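Side-chain contacts in Low temperature requirement C protein (Listeria monocytogenes, PDB 1Y9I), which binds calcium and magnesium ions in a helical tetramer and probably acts as a phosphatidylglycerophosphatase, a lipid phosphatase: residues Y119-K124 and L143-G148; R21-D26 and P125-K130; L101-V106 and I112-Y117. One frame throughout, in Å; residues are numbered along the deposited sequence.

Interaction 1: residues Y119-K124 and L143-G148; sequences YIDKVK and LDDIVG. With MG (magnesium ion), chain F.
Asp121 and Asp145 bring two carboxylates near each other on the water-bridged side of the contact, an example of how water and a lysine can join helices that gather aspartates beside a metal. The CB of Asp121 sets out past the opposite helix rather than at it; with CG anti to the backbone N (chi1 -178°), the carboxylate swings back toward the metal side. There its two oxygens part company. OD2 is taken by the OG1 of Thr115 of a second subunit. OD1 stands 4.1 Å from Asp145 OD1, the two carboxylate planes turned 25° apart, and this proximity of like charges is probably eased by Lys124, whose NZ lies 3.5 Å from Asp121 OD1 in a salt bridge. Just past the end of helix 114-123, Lys124 folds back on it, NZ donating to Asp121 O at 2.9 Å in the carbonyl plane. One water is shared by Asp121 OD1, at 2.6 Å, and Lys124 NZ, at 3.0 Å; a second donates to both Asp121 OD1 and Asp144 O, and a third runs from Lys124 NZ to Asp144 OD2. Beyond them Asp144 OD1, at 2.5 Å, and Asp145 OD2, at 2.1 Å, bind the magnesium ion, whose shell is completed by two waters, Thr141 and Asp98. Asp121 thus faces the site and is joined to its ligand residue Asp144 through water. Away from this polar side the helices meet directly, Ile120 CG2 resting 3.9 Å from Gly148 CA, where the lack of a side chain lets the methyl approach the backbone. Helix 114-123 here lies against the first turns of helix 143-160, with Leu31 of helix 25-36 and Leu128 of helix 127-130 packed on Ile120, while helix 97-106 reaches Asp145 through Glu99 and Ala102.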
ATOM      1  N   TYR A 119     -12.562   0.865  10.044  1.00 19.71           N
ATOM      2  CA  TYR A 119     -13.627   1.079  11.013  1.00 20.14           C
ATOM      3  C   TYR A 119     -15.009   0.720  10.481  1.00 20.80           C
ATOM      4  O   TYR A 119     -15.775   0.015  11.139  1.00 20.58           O
ATOM      5  CB  TYR A 119     -13.618   2.543  11.466  1.00 23.76           C
ATOM      6  CG  TYR A 119     -14.772   2.928  12.371  1.00 26.97           C
ATOM      7  CD1 TYR A 119     -14.906   2.367  13.641  1.00 27.28           C
ATOM      8  CD2 TYR A 119     -15.722   3.861  11.958  1.00 30.34           C
ATOM      9  CE1 TYR A 119     -15.957   2.726  14.479  1.00 30.12           C
ATOM     10  CE2 TYR A 119     -16.779   4.229  12.789  1.00 32.58           C
ATOM     11  CZ  TYR A 119     -16.887   3.659  14.046  1.00 32.93           C
ATOM     12  OH  TYR A 119     -17.920   4.021  14.875  1.00 38.28           O
ATOM     13  N   ILE A 120     -15.332   1.196   9.282  1.00 19.81           N
ATOM     14  CA  ILE A 120     -16.648   0.929   8.725  1.00 20.73           C
ATOM     15  C   ILE A 120     -16.823  -0.546   8.384  1.00 20.89           C
ATOM     16  O   ILE A 120     -17.931  -1.078   8.451  1.00 23.02           O
ATOM     17  CB  ILE A 120     -16.927   1.824   7.490  1.00 20.83           C
ATOM     18  CG1 ILE A 120     -18.443   1.958   7.299  1.00 20.25           C
ATOM     19  CG2 ILE A 120     -16.265   1.239   6.241  1.00 19.74           C
ATOM     20  CD1 ILE A 120     -18.862   3.096   6.392  1.00 25.01           C
ATOM     21  N   ASP A 121     -15.729  -1.211   8.031  1.00 20.92           N
ATOM     22  CA  ASP A 121     -15.795  -2.634   7.711  1.00 24.53           C
ATOM     23  C   ASP A 121     -16.168  -3.451   8.954  1.00 25.14           C
ATOM     24  O   ASP A 121     -16.803  -4.502   8.850  1.00 26.09           O
ATOM     25  CB  ASP A 121     -14.452  -3.124   7.176  1.00 28.05           C
ATOM     26  CG  ASP A 121     -14.491  -4.586   6.782  1.00 31.65           C
ATOM     27  OD1 ASP A 121     -15.236  -4.922   5.841  1.00 35.36           O
ATOM     28  OD2 ASP A 121     -13.787  -5.398   7.418  1.00 35.63           O
ATOM     29  N   LYS A 122     -15.769  -2.974  10.127  1.00 25.83           N
ATOM     30  CA  LYS A 122     -16.080  -3.681  11.367  1.00 27.81           C
ATOM     31  C   LYS A 122     -17.497  -3.419  11.847  1.00 27.27           C
ATOM     32  O   LYS A 122     -18.203  -4.341  12.250  1.00 29.11           O
ATOM     33  CB  LYS A 122     -15.101  -3.290  12.476  1.00 30.53           C
ATOM     34  CG  LYS A 122     -13.833  -4.116  12.519  1.00 36.40           C
ATOM     35  CD  LYS A 122     -14.140  -5.594  12.718  1.00 39.96           C
ATOM     36  CE  LYS A 122     -12.867  -6.422  12.811  1.00 41.93           C
ATOM     37  NZ  LYS A 122     -13.157  -7.885  12.883  1.00 42.22           N
ATOM     38  N   VAL A 123     -17.907  -2.157  11.801  1.00 26.75           N
ATOM     39  CA  VAL A 123     -19.232  -1.744  12.251  1.00 26.21           C
ATOM     40  C   VAL A 123     -20.347  -2.134  11.290  1.00 26.53           C
ATOM     41  O   VAL A 123     -21.471  -2.411  11.710  1.00 27.81           O
ATOM     42  CB  VAL A 123     -19.266  -0.217  12.478  1.00 26.33           C
ATOM     43  CG1 VAL A 123     -20.672   0.235  12.847  1.00 29.01           C
ATOM     44  CG2 VAL A 123     -18.277   0.153  13.564  1.00 27.88           C
ATOM     45  N   LYS A 124     -20.033  -2.142  10.003  1.00 25.42           N
ATOM     46  CA  LYS A 124     -20.989  -2.510   8.969  1.00 27.76           C
ATOM     47  C   LYS A 124     -22.370  -1.872   9.112  1.00 28.63           C
ATOM     48  O   LYS A 124     -23.383  -2.571   9.199  1.00 28.31           O
ATOM     49  CB  LYS A 124     -21.134  -4.032   8.917  1.00 29.09           C
ATOM     50  CG  LYS A 124     -19.816  -4.754   8.717  1.00 32.12           C
ATOM     51  CD  LYS A 124     -19.992  -6.262   8.673  1.00 34.91           C
ATOM     52  CE  LYS A 124     -18.654  -6.953   8.477  1.00 36.00           C
ATOM     53  NZ  LYS A 124     -17.996  -6.524   7.212  1.00 36.95           N
ATOM     54  N   LEU A 143     -17.574  -7.047  -2.912  1.00 19.22           N
ATOM     55  CA  LEU A 143     -18.431  -5.874  -2.869  1.00 18.69           C
ATOM     56  C   LEU A 143     -18.506  -5.177  -1.512  1.00 19.33           C
ATOM     57  O   LEU A 143     -18.604  -3.942  -1.465  1.00 18.61           O
ATOM     58  CB  LEU A 143     -19.842  -6.225  -3.348  1.00 19.35           C
ATOM     59  CG  LEU A 143     -20.799  -5.026  -3.433  1.00 21.58           C
ATOM     60  CD1 LEU A 143     -20.190  -3.937  -4.304  1.00 21.72           C
ATOM     61  CD2 LEU A 143     -22.136  -5.475  -4.003  1.00 20.82           C
ATOM     62  N   ASP A 144     -18.476  -5.929  -0.412  1.00 18.65           N
ATOM     63  CA  ASP A 144     -18.539  -5.257   0.886  1.00 20.60           C
ATOM     64  C   ASP A 144     -17.348  -4.316   1.080  1.00 20.06           C
ATOM     65  O   ASP A 144     -17.521  -3.187   1.551  1.00 19.05           O
ATOM     66  CB  ASP A 144     -18.652  -6.249   2.061  1.00 24.05           C
ATOM     67  CG  ASP A 144     -17.640  -7.376   2.007  1.00 26.81           C
ATOM     68  OD1 ASP A 144     -16.583  -7.229   1.361  1.00 29.97           O
ATOM     69  OD2 ASP A 144     -17.908  -8.420   2.642  1.00 31.48           O
ATOM     70  N   ASP A 145     -16.152  -4.768   0.701  1.00 20.18           N
ATOM     71  CA  ASP A 145     -14.944  -3.945   0.813  1.00 21.02           C
ATOM     72  C   ASP A 145     -15.031  -2.758  -0.138  1.00 19.30           C
ATOM     73  O   ASP A 145     -14.640  -1.640   0.203  1.00 20.89           O
ATOM     74  CB  ASP A 145     -13.695  -4.747   0.440  1.00 21.52           C
ATOM     75  CG  ASP A 145     -13.497  -5.957   1.309  1.00 27.22           C
ATOM     76  OD1 ASP A 145     -13.091  -5.793   2.475  1.00 26.91           O
ATOM     77  OD2 ASP A 145     -13.750  -7.075   0.817  1.00 30.17           O
ATOM     78  N   ILE A 146     -15.530  -3.012  -1.345  1.00 18.34           N
ATOM     79  CA  ILE A 146     -15.658  -1.965  -2.348  1.00 17.09           C
ATOM     80  C   ILE A 146     -16.544  -0.815  -1.858  1.00 17.02           C
ATOM     81  O   ILE A 146     -16.185   0.357  -1.978  1.00 17.81           O
ATOM     82  CB  ILE A 146     -16.235  -2.541  -3.670  1.00 19.74           C
ATOM     83  CG1 ILE A 146     -15.161  -3.380  -4.378  1.00 20.34           C
ATOM     84  CG2 ILE A 146     -16.737  -1.420  -4.560  1.00 16.97           C
ATOM     85  CD1 ILE A 146     -15.670  -4.164  -5.592  1.00 22.79           C
ATOM     86  N   VAL A 147     -17.697  -1.159  -1.298  1.00 17.18           N
ATOM     87  CA  VAL A 147     -18.631  -0.160  -0.799  1.00 16.88           C
ATOM     88  C   VAL A 147     -18.026   0.605   0.373  1.00 15.68           C
ATOM     89  O   VAL A 147     -18.098   1.831   0.425  1.00 16.51           O
ATOM     90  CB  VAL A 147     -19.959  -0.828  -0.390  1.00 18.27           C
ATOM     91  CG1 VAL A 147     -20.902   0.188   0.256  1.00 15.53           C
ATOM     92  CG2 VAL A 147     -20.603  -1.439  -1.620  1.00 17.06           C
ATOM     93  N   GLY A 148     -17.417  -0.116   1.307  1.00 16.29           N
ATOM     94  CA  GLY A 148     -16.793   0.547   2.439  1.00 15.83           C
ATOM     95  C   GLY A 148     -15.678   1.474   1.979  1.00 15.88           C
ATOM     96  O   GLY A 148     -15.510   2.574   2.514  1.00 16.68           O
TER
HETATM   97 MG    MG F 601     -14.684  -8.808   1.672  1.00 25.06          MG
HETATM   98  O   HOH W   1     -16.922  -2.606   4.295  1.00 26.57           O
HETATM   99  O   HOH W   2     -15.860  -7.366   5.263  1.00 35.68           O
HETATM  100  O   HOH W   3     -19.065  -8.296   5.417  1.00 39.41           O
HETATM  101  O   HOH W   4     -15.917  -9.979   2.680  1.00 28.45           O
HETATM  102  O   HOH W   5     -14.118  -7.825   3.414  1.00 25.28           O

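Interaction 2: residues R21-D26 and P125-K130; sequences RGVEID and PGILAK
Ile127 is the residue of 125-130 that meets the turn at 21-26, and its van der Waals contacts show how one branched side chain can join a short helix to a loop about 100 residues earlier in the chain. Its CB is directed at the turn. With CG1 anti to the backbone N (chi1 -173°), the longer branch reaches forward, and the CD1 methyl at its end comes 3.8 Å from a carbonyl oxygen, Gly22 O. The apolar pair lies farther back on the same branch, where Ile127 CG1 is 4.4 Å from Val23 CG2, a loose approach between two buried side chains.

The polar part of the contact is indirect. One water donates to Gly22 O at 3.1 Å and accepts from Lys130 NZ, also at 3.1 Å, so the carbonyl that borders the isoleucine methyl is tied to the opposite segment as well. The lysine is exposed, which places this bridge on the solvent side of the buried pair.

Gly22, with phi 99°, ends the preceding helix in a Schellman motif, and Glu24 takes the N-cap position of the next one, which places Val23 between two helices. On the other segment, Ala129 N donates to Gly126 O at 2.9 Å within the short, weakly bonded helix that carries Ile127.

The contact therefore joins the link between helices 9-20 and 25-36 to helix 127-130. Helix 143-160 touches both partners, Leu143 meeting Val23 and Val147 meeting Ile127, while helix 25-36 adds Ile28 against Val23 and Asp27 against Ile127.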
ATOM      1  N   ARG A  21     -26.231  -4.996  -8.212  1.00 27.43           N
ATOM      2  CA  ARG A  21     -25.889  -5.803  -7.046  1.00 27.89           C
ATOM      3  C   ARG A  21     -26.653  -5.339  -5.808  1.00 26.76           C
ATOM      4  O   ARG A  21     -26.512  -5.915  -4.730  1.00 28.54           O
ATOM      5  CB  ARG A  21     -24.377  -5.764  -6.789  1.00 27.34           C
ATOM      6  CG  ARG A  21     -23.559  -6.372  -7.925  1.00 27.96           C
ATOM      7  CD  ARG A  21     -23.939  -7.833  -8.177  1.00 27.08           C
ATOM      8  NE  ARG A  21     -23.409  -8.726  -7.153  1.00 26.19           N
ATOM      9  CZ  ARG A  21     -23.708 -10.018  -7.048  1.00 26.33           C
ATOM     10  NH1 ARG A  21     -24.549 -10.584  -7.905  1.00 27.08           N
ATOM     11  NH2 ARG A  21     -23.152 -10.748  -6.091  1.00 26.84           N
ATOM     12  N   GLY A  22     -27.460  -4.295  -5.971  1.00 27.74           N
ATOM     13  CA  GLY A  22     -28.266  -3.800  -4.868  1.00 29.42           C
ATOM     14  C   GLY A  22     -27.744  -2.600  -4.104  1.00 28.74           C
ATOM     15  O   GLY A  22     -28.250  -2.291  -3.028  1.00 30.21           O
ATOM     16  N   VAL A  23     -26.741  -1.919  -4.647  1.00 28.02           N
ATOM     17  CA  VAL A  23     -26.175  -0.754  -3.971  1.00 26.30           C
ATOM     18  C   VAL A  23     -26.459   0.538  -4.728  1.00 27.16           C
ATOM     19  O   VAL A  23     -26.010   0.723  -5.857  1.00 28.73           O
ATOM     20  CB  VAL A  23     -24.648  -0.907  -3.789  1.00 26.60           C
ATOM     21  CG1 VAL A  23     -24.102   0.249  -2.958  1.00 24.11           C
ATOM     22  CG2 VAL A  23     -24.343  -2.232  -3.108  1.00 24.43           C
ATOM     23  N   GLU A  24     -27.215   1.429  -4.100  1.00 27.39           N
ATOM     24  CA  GLU A  24     -27.556   2.704  -4.714  1.00 27.51           C
ATOM     25  C   GLU A  24     -26.604   3.774  -4.182  1.00 26.61           C
ATOM     26  O   GLU A  24     -26.022   3.619  -3.110  1.00 24.10           O
ATOM     27  CB  GLU A  24     -28.999   3.088  -4.365  1.00 30.97           C
ATOM     28  CG  GLU A  24     -30.074   2.093  -4.812  1.00 34.24           C
ATOM     29  CD  GLU A  24     -30.283   2.073  -6.317  1.00 36.20           C
ATOM     30  OE1 GLU A  24     -30.017   3.102  -6.975  1.00 39.02           O
ATOM     31  OE2 GLU A  24     -30.736   1.034  -6.844  1.00 37.92           O
ATOM     32  N   ILE A  25     -26.454   4.858  -4.936  1.00 25.62           N
ATOM     33  CA  ILE A  25     -25.582   5.960  -4.540  1.00 26.88           C
ATOM     34  C   ILE A  25     -25.897   6.441  -3.125  1.00 27.68           C
ATOM     35  O   ILE A  25     -24.989   6.659  -2.321  1.00 26.14           O
ATOM     36  CB  ILE A  25     -25.726   7.156  -5.512  1.00 28.16           C
ATOM     37  CG1 ILE A  25     -25.329   6.730  -6.927  1.00 30.80           C
ATOM     38  CG2 ILE A  25     -24.875   8.326  -5.037  1.00 27.68           C
ATOM     39  CD1 ILE A  25     -23.923   6.174  -7.045  1.00 32.01           C
ATOM     40  N   ASP A  26     -27.183   6.603  -2.827  1.00 28.93           N
ATOM     41  CA  ASP A  26     -27.618   7.061  -1.508  1.00 30.05           C
ATOM     42  C   ASP A  26     -27.216   6.126  -0.373  1.00 28.49           C
ATOM     43  O   ASP A  26     -27.005   6.571   0.756  1.00 28.76           O
ATOM     44  CB  ASP A  26     -29.137   7.268  -1.497  1.00 34.81           C
ATOM     45  CG  ASP A  26     -29.541   8.643  -1.996  1.00 36.30           C
ATOM     46  OD1 ASP A  26     -28.893   9.152  -2.932  1.00 38.36           O
ATOM     47  OD2 ASP A  26     -30.513   9.211  -1.456  1.00 42.04           O
ATOM     48  N   PRO A 125     -22.432  -0.533   9.120  1.00 28.14           N
ATOM     49  CA  PRO A 125     -23.738   0.113   9.250  1.00 27.27           C
ATOM     50  C   PRO A 125     -24.496   0.129   7.922  1.00 27.15           C
ATOM     51  O   PRO A 125     -23.929  -0.150   6.862  1.00 24.55           O
ATOM     52  CB  PRO A 125     -23.369   1.514   9.716  1.00 29.02           C
ATOM     53  CG  PRO A 125     -22.112   1.776   8.934  1.00 28.49           C
ATOM     54  CD  PRO A 125     -21.348   0.468   9.102  1.00 27.87           C
ATOM     55  N   GLY A 126     -25.783   0.452   7.986  1.00 27.41           N
ATOM     56  CA  GLY A 126     -26.594   0.529   6.782  1.00 26.83           C
ATOM     57  C   GLY A 126     -26.472  -0.596   5.768  1.00 27.76           C
ATOM     58  O   GLY A 126     -26.564  -1.775   6.115  1.00 27.73           O
ATOM     59  N   ILE A 127     -26.266  -0.218   4.509  1.00 27.63           N
ATOM     60  CA  ILE A 127     -26.156  -1.171   3.407  1.00 28.23           C
ATOM     61  C   ILE A 127     -25.105  -2.256   3.632  1.00 27.31           C
ATOM     62  O   ILE A 127     -25.242  -3.367   3.126  1.00 28.12           O
ATOM     63  CB  ILE A 127     -25.856  -0.437   2.074  1.00 29.69           C
ATOM     64  CG1 ILE A 127     -25.919  -1.419   0.899  1.00 31.38           C
ATOM     65  CG2 ILE A 127     -24.484   0.217   2.131  1.00 29.28           C
ATOM     66  CD1 ILE A 127     -27.294  -1.982   0.642  1.00 34.64           C
ATOM     67  N   LEU A 128     -24.056  -1.948   4.389  1.00 25.47           N
ATOM     68  CA  LEU A 128     -23.021  -2.946   4.637  1.00 27.23           C
ATOM     69  C   LEU A 128     -23.571  -4.145   5.405  1.00 28.57           C
ATOM     70  O   LEU A 128     -23.054  -5.255   5.290  1.00 27.91           O
ATOM     71  CB  LEU A 128     -21.837  -2.327   5.387  1.00 24.71           C
ATOM     72  CG  LEU A 128     -21.075  -1.271   4.571  1.00 24.33           C
ATOM     73  CD1 LEU A 128     -19.921  -0.716   5.391  1.00 21.08           C
ATOM     74  CD2 LEU A 128     -20.555  -1.893   3.277  1.00 23.42           C
ATOM     75  N   ALA A 129     -24.626  -3.925   6.182  1.00 29.79           N
ATOM     76  CA  ALA A 129     -25.233  -5.017   6.935  1.00 32.79           C
ATOM     77  C   ALA A 129     -25.954  -5.959   5.968  1.00 33.86           C
ATOM     78  O   ALA A 129     -25.941  -7.178   6.144  1.00 34.25           O
ATOM     79  CB  ALA A 129     -26.211  -4.468   7.969  1.00 32.47           C
ATOM     80  N   LYS A 130     -26.571  -5.389   4.939  1.00 35.71           N
ATOM     81  CA  LYS A 130     -27.298  -6.178   3.949  1.00 37.67           C
ATOM     82  C   LYS A 130     -26.364  -7.013   3.069  1.00 38.50           C
ATOM     83  O   LYS A 130     -26.762  -8.045   2.530  1.00 39.17           O
ATOM     84  CB  LYS A 130     -28.159  -5.258   3.078  1.00 40.04           C
ATOM     85  CG  LYS A 130     -29.168  -4.436   3.868  1.00 42.78           C
ATOM     86  CD  LYS A 130     -30.022  -3.550   2.963  1.00 46.14           C
ATOM     87  CE  LYS A 130     -30.951  -4.364   2.073  1.00 47.46           C
ATOM     88  NZ  LYS A 130     -31.753  -3.500   1.158  1.00 47.20           N
TER
HETATM   89  O   HOH W   6     -31.009  -3.182  -1.825  1.00 41.97           O

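Interaction 3: residues L101-V106 and I112-Y117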
ATOM      1  N   LEU A 101      -7.772  -5.126  -2.980  1.00 17.63           N
ATOM      2  CA  LEU A 101      -8.391  -4.446  -4.108  1.00 21.10           C
ATOM      3  C   LEU A 101      -9.096  -3.168  -3.652  1.00 20.74           C
ATOM      4  O   LEU A 101      -8.967  -2.119  -4.283  1.00 23.10           O
ATOM      5  CB  LEU A 101      -9.394  -5.382  -4.786  1.00 22.09           C
ATOM      6  CG  LEU A 101     -10.194  -4.804  -5.948  1.00 24.83           C
ATOM      7  CD1 LEU A 101      -9.260  -4.428  -7.093  1.00 26.58           C
ATOM      8  CD2 LEU A 101     -11.221  -5.834  -6.395  1.00 23.53           C
ATOM      9  N   ALA A 102      -9.834  -3.260  -2.549  1.00 21.02           N
ATOM     10  CA  ALA A 102     -10.566  -2.115  -2.018  1.00 21.33           C
ATOM     11  C   ALA A 102      -9.650  -0.993  -1.523  1.00 20.56           C
ATOM     12  O   ALA A 102     -10.011   0.189  -1.579  1.00 18.21           O
ATOM     13  CB  ALA A 102     -11.486  -2.568  -0.899  1.00 25.03           C
ATOM     14  N   LEU A 103      -8.464  -1.342  -1.035  1.00 21.36           N
ATOM     15  CA  LEU A 103      -7.558  -0.302  -0.560  1.00 20.64           C
ATOM     16  C   LEU A 103      -7.156   0.601  -1.725  1.00 19.90           C
ATOM     17  O   LEU A 103      -6.848   1.776  -1.526  1.00 19.62           O
ATOM     18  CB  LEU A 103      -6.311  -0.909   0.083  1.00 23.61           C
ATOM     19  CG  LEU A 103      -5.415   0.114   0.793  1.00 25.96           C
ATOM     20  CD1 LEU A 103      -6.117   0.585   2.060  1.00 26.84           C
ATOM     21  CD2 LEU A 103      -4.064  -0.503   1.137  1.00 27.32           C
ATOM     22  N   SER A 104      -7.166   0.060  -2.941  1.00 20.09           N
ATOM     23  CA  SER A 104      -6.800   0.851  -4.114  1.00 19.25           C
ATOM     24  C   SER A 104      -7.847   1.942  -4.359  1.00 20.34           C
ATOM     25  O   SER A 104      -7.552   2.983  -4.954  1.00 20.25           O
ATOM     26  CB  SER A 104      -6.669  -0.046  -5.353  1.00 22.85           C
ATOM     27  OG  SER A 104      -7.935  -0.476  -5.827  1.00 24.69           O
ATOM     28  N   ILE A 105      -9.072   1.695  -3.901  1.00 16.24           N
ATOM     29  CA  ILE A 105     -10.147   2.670  -4.044  1.00 17.35           C
ATOM     30  C   ILE A 105      -9.898   3.756  -3.005  1.00 15.49           C
ATOM     31  O   ILE A 105      -9.963   4.944  -3.301  1.00 16.46           O
ATOM     32  CB  ILE A 105     -11.527   2.025  -3.787  1.00 16.27           C
ATOM     33  CG1 ILE A 105     -11.856   1.048  -4.921  1.00 17.14           C
ATOM     34  CG2 ILE A 105     -12.600   3.103  -3.662  1.00 14.75           C
ATOM     35  CD1 ILE A 105     -13.158   0.268  -4.697  1.00 16.83           C
ATOM     36  N   VAL A 106      -9.592   3.339  -1.784  1.00 16.10           N
ATOM     37  CA  VAL A 106      -9.315   4.301  -0.718  1.00 16.50           C
ATOM     38  C   VAL A 106      -8.153   5.218  -1.097  1.00 16.37           C
ATOM     39  O   VAL A 106      -8.207   6.441  -0.901  1.00 17.52           O
ATOM     40  CB  VAL A 106      -8.933   3.583   0.592  1.00 16.09           C
ATOM     41  CG1 VAL A 106      -8.585   4.611   1.669  1.00 19.13           C
ATOM     42  CG2 VAL A 106     -10.073   2.699   1.054  1.00 15.78           C
ATOM     43  N   ILE A 112      -5.355   9.258   4.549  1.00 17.52           N
ATOM     44  CA  ILE A 112      -6.262   9.709   5.600  1.00 20.20           C
ATOM     45  C   ILE A 112      -7.602   8.973   5.562  1.00 19.06           C
ATOM     46  O   ILE A 112      -8.438   9.139   6.448  1.00 22.12           O
ATOM     47  CB  ILE A 112      -6.522  11.225   5.545  1.00 23.26           C
ATOM     48  CG1 ILE A 112      -7.272  11.600   4.273  1.00 24.91           C
ATOM     49  CG2 ILE A 112      -5.203  11.979   5.645  1.00 22.73           C
ATOM     50  CD1 ILE A 112      -7.863  12.994   4.345  1.00 30.50           C
ATOM     51  N   GLY A 113      -7.801   8.153   4.538  1.00 15.91           N
ATOM     52  CA  GLY A 113      -9.034   7.392   4.448  1.00 16.41           C
ATOM     53  C   GLY A 113      -8.872   5.982   5.005  1.00 16.63           C
ATOM     54  O   GLY A 113      -9.863   5.267   5.199  1.00 17.44           O
ATOM     55  N   PHE A 114      -7.629   5.591   5.286  1.00 16.12           N
ATOM     56  CA  PHE A 114      -7.311   4.253   5.805  1.00 17.18           C
ATOM     57  C   PHE A 114      -8.120   3.827   7.031  1.00 17.09           C
ATOM     58  O   PHE A 114      -8.744   2.773   7.025  1.00 17.42           O
ATOM     59  CB  PHE A 114      -5.817   4.139   6.171  1.00 18.33           C
ATOM     60  CG  PHE A 114      -4.875   4.115   4.990  1.00 20.83           C
ATOM     61  CD1 PHE A 114      -5.347   4.078   3.678  1.00 19.99           C
ATOM     62  CD2 PHE A 114      -3.498   4.115   5.201  1.00 20.80           C
ATOM     63  CE1 PHE A 114      -4.458   4.035   2.592  1.00 20.21           C
ATOM     64  CE2 PHE A 114      -2.601   4.073   4.126  1.00 21.64           C
ATOM     65  CZ  PHE A 114      -3.085   4.034   2.818  1.00 19.34           C
ATOM     66  N   THR A 115      -8.103   4.634   8.090  1.00 16.79           N
ATOM     67  CA  THR A 115      -8.826   4.258   9.295  1.00 17.77           C
ATOM     68  C   THR A 115     -10.347   4.153   9.121  1.00 17.01           C
ATOM     69  O   THR A 115     -10.971   3.261   9.693  1.00 15.00           O
ATOM     70  CB  THR A 115      -8.461   5.199  10.479  1.00 19.92           C
ATOM     71  OG1 THR A 115      -8.589   6.565  10.076  1.00 24.01           O
ATOM     72  CG2 THR A 115      -7.021   4.947  10.920  1.00 21.41           C
ATOM     73  N   ASN A 116     -10.944   5.027   8.317  1.00 16.66           N
ATOM     74  CA  ASN A 116     -12.386   4.945   8.110  1.00 15.10           C
ATOM     75  C   ASN A 116     -12.758   3.676   7.358  1.00 15.36           C
ATOM     76  O   ASN A 116     -13.835   3.113   7.556  1.00 17.34           O
ATOM     77  CB  ASN A 116     -12.910   6.172   7.357  1.00 15.93           C
ATOM     78  CG  ASN A 116     -13.248   7.320   8.295  1.00 17.20           C
ATOM     79  OD1 ASN A 116     -13.440   7.110   9.492  1.00 18.10           O
ATOM     80  ND2 ASN A 116     -13.339   8.529   7.755  1.00 18.10           N
ATOM     81  N   TYR A 117     -11.860   3.232   6.488  1.00 16.87           N
ATOM     82  CA  TYR A 117     -12.078   2.012   5.718  1.00 17.31           C
ATOM     83  C   TYR A 117     -12.158   0.818   6.677  1.00 18.51           C
ATOM     84  O   TYR A 117     -13.106   0.026   6.622  1.00 20.48           O
ATOM     85  CB  TYR A 117     -10.925   1.844   4.727  1.00 19.98           C
ATOM     86  CG  TYR A 117     -10.864   0.523   3.988  1.00 25.38           C
ATOM     87  CD1 TYR A 117     -11.957   0.044   3.270  1.00 26.31           C
ATOM     88  CD2 TYR A 117      -9.671  -0.203   3.937  1.00 28.82           C
ATOM     89  CE1 TYR A 117     -11.863  -1.121   2.505  1.00 31.05           C
ATOM     90  CE2 TYR A 117      -9.563  -1.366   3.183  1.00 31.02           C
ATOM     91  CZ  TYR A 117     -10.660  -1.817   2.464  1.00 33.92           C
ATOM     92  OH  TYR A 117     -10.536  -2.947   1.689  1.00 35.08           O
TER
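Tyr117 offers one ring face to Val106, whose CG2 stands over it, 4.1 Å from the centroid and 23° off the ring normal. This is a CH-pi contact displaced toward the CB end of the ring: the methyl comes closest to Tyr117 CG, at 3.7 Å. Leu103 CD1 approaches the same ring obliquely. The Phe114 ring is met differently, for Val106 CG1 lies at its edge, near the ring plane and 3.8 Å from Phe114 CD1. Leu103 CD1 also reaches Phe114, 3.9 Å from CE1, and so touches both aromatic rings.

The valine illustrates how a beta-branched residue can serve two surfaces at once. CG1 is anti to the backbone N (chi1 177°), while CG2 is anti to the carbonyl carbon; the first branch goes to Gly113 and the Phe114 edge, the second to the tyrosine face. Gly113 allows a close approach of the backbone, its C lying 3.6 Å from Val106 CG1, at the point where the two backbones come nearest. At the far end of the tyrosine, the hydroxyl is hydrogen-bonded to Glu99 O, which ties that end of the ring to the backbone of helix 97-106 in an otherwise apolar contact.

These residues pack the last turns of helix 97-106 against the first turn of helix 114-123, two consecutive helices joined by a short connection. Helix 143-160 packs against them through Asp145 on Ala102 and Ala149 on Val106, helix 59-76 lies against Ile105, and Leu103 of a second subunit packs on Phe114.

How the interactions relate
Helix 114-123 serves both interaction 3, through its first turns, and interaction 1, through its last. They meet where Asp145 CB lies 3.4 Å from Ala102 CB, so the packing of 101-106 against 112-117 adjoins a magnesium ligand. Centre to centre, interaction 1 is about 10 Å from each of the others; it touches interaction 2 where Leu128 CD1 lies 3.6 Å from Ile120 CG1. Interactions 2 and 3 do not touch, their centres about 17 Å apart. Interaction 1 supplies two of the four magnesium-binding residues; Asp98, on helix 97-106 just ahead of interaction 3, binds both magnesium and calcium. The Tyr117 side chain is about 7 Å from magnesium and about 8 Å from calcium, that of Val23 about 13 Å from magnesium.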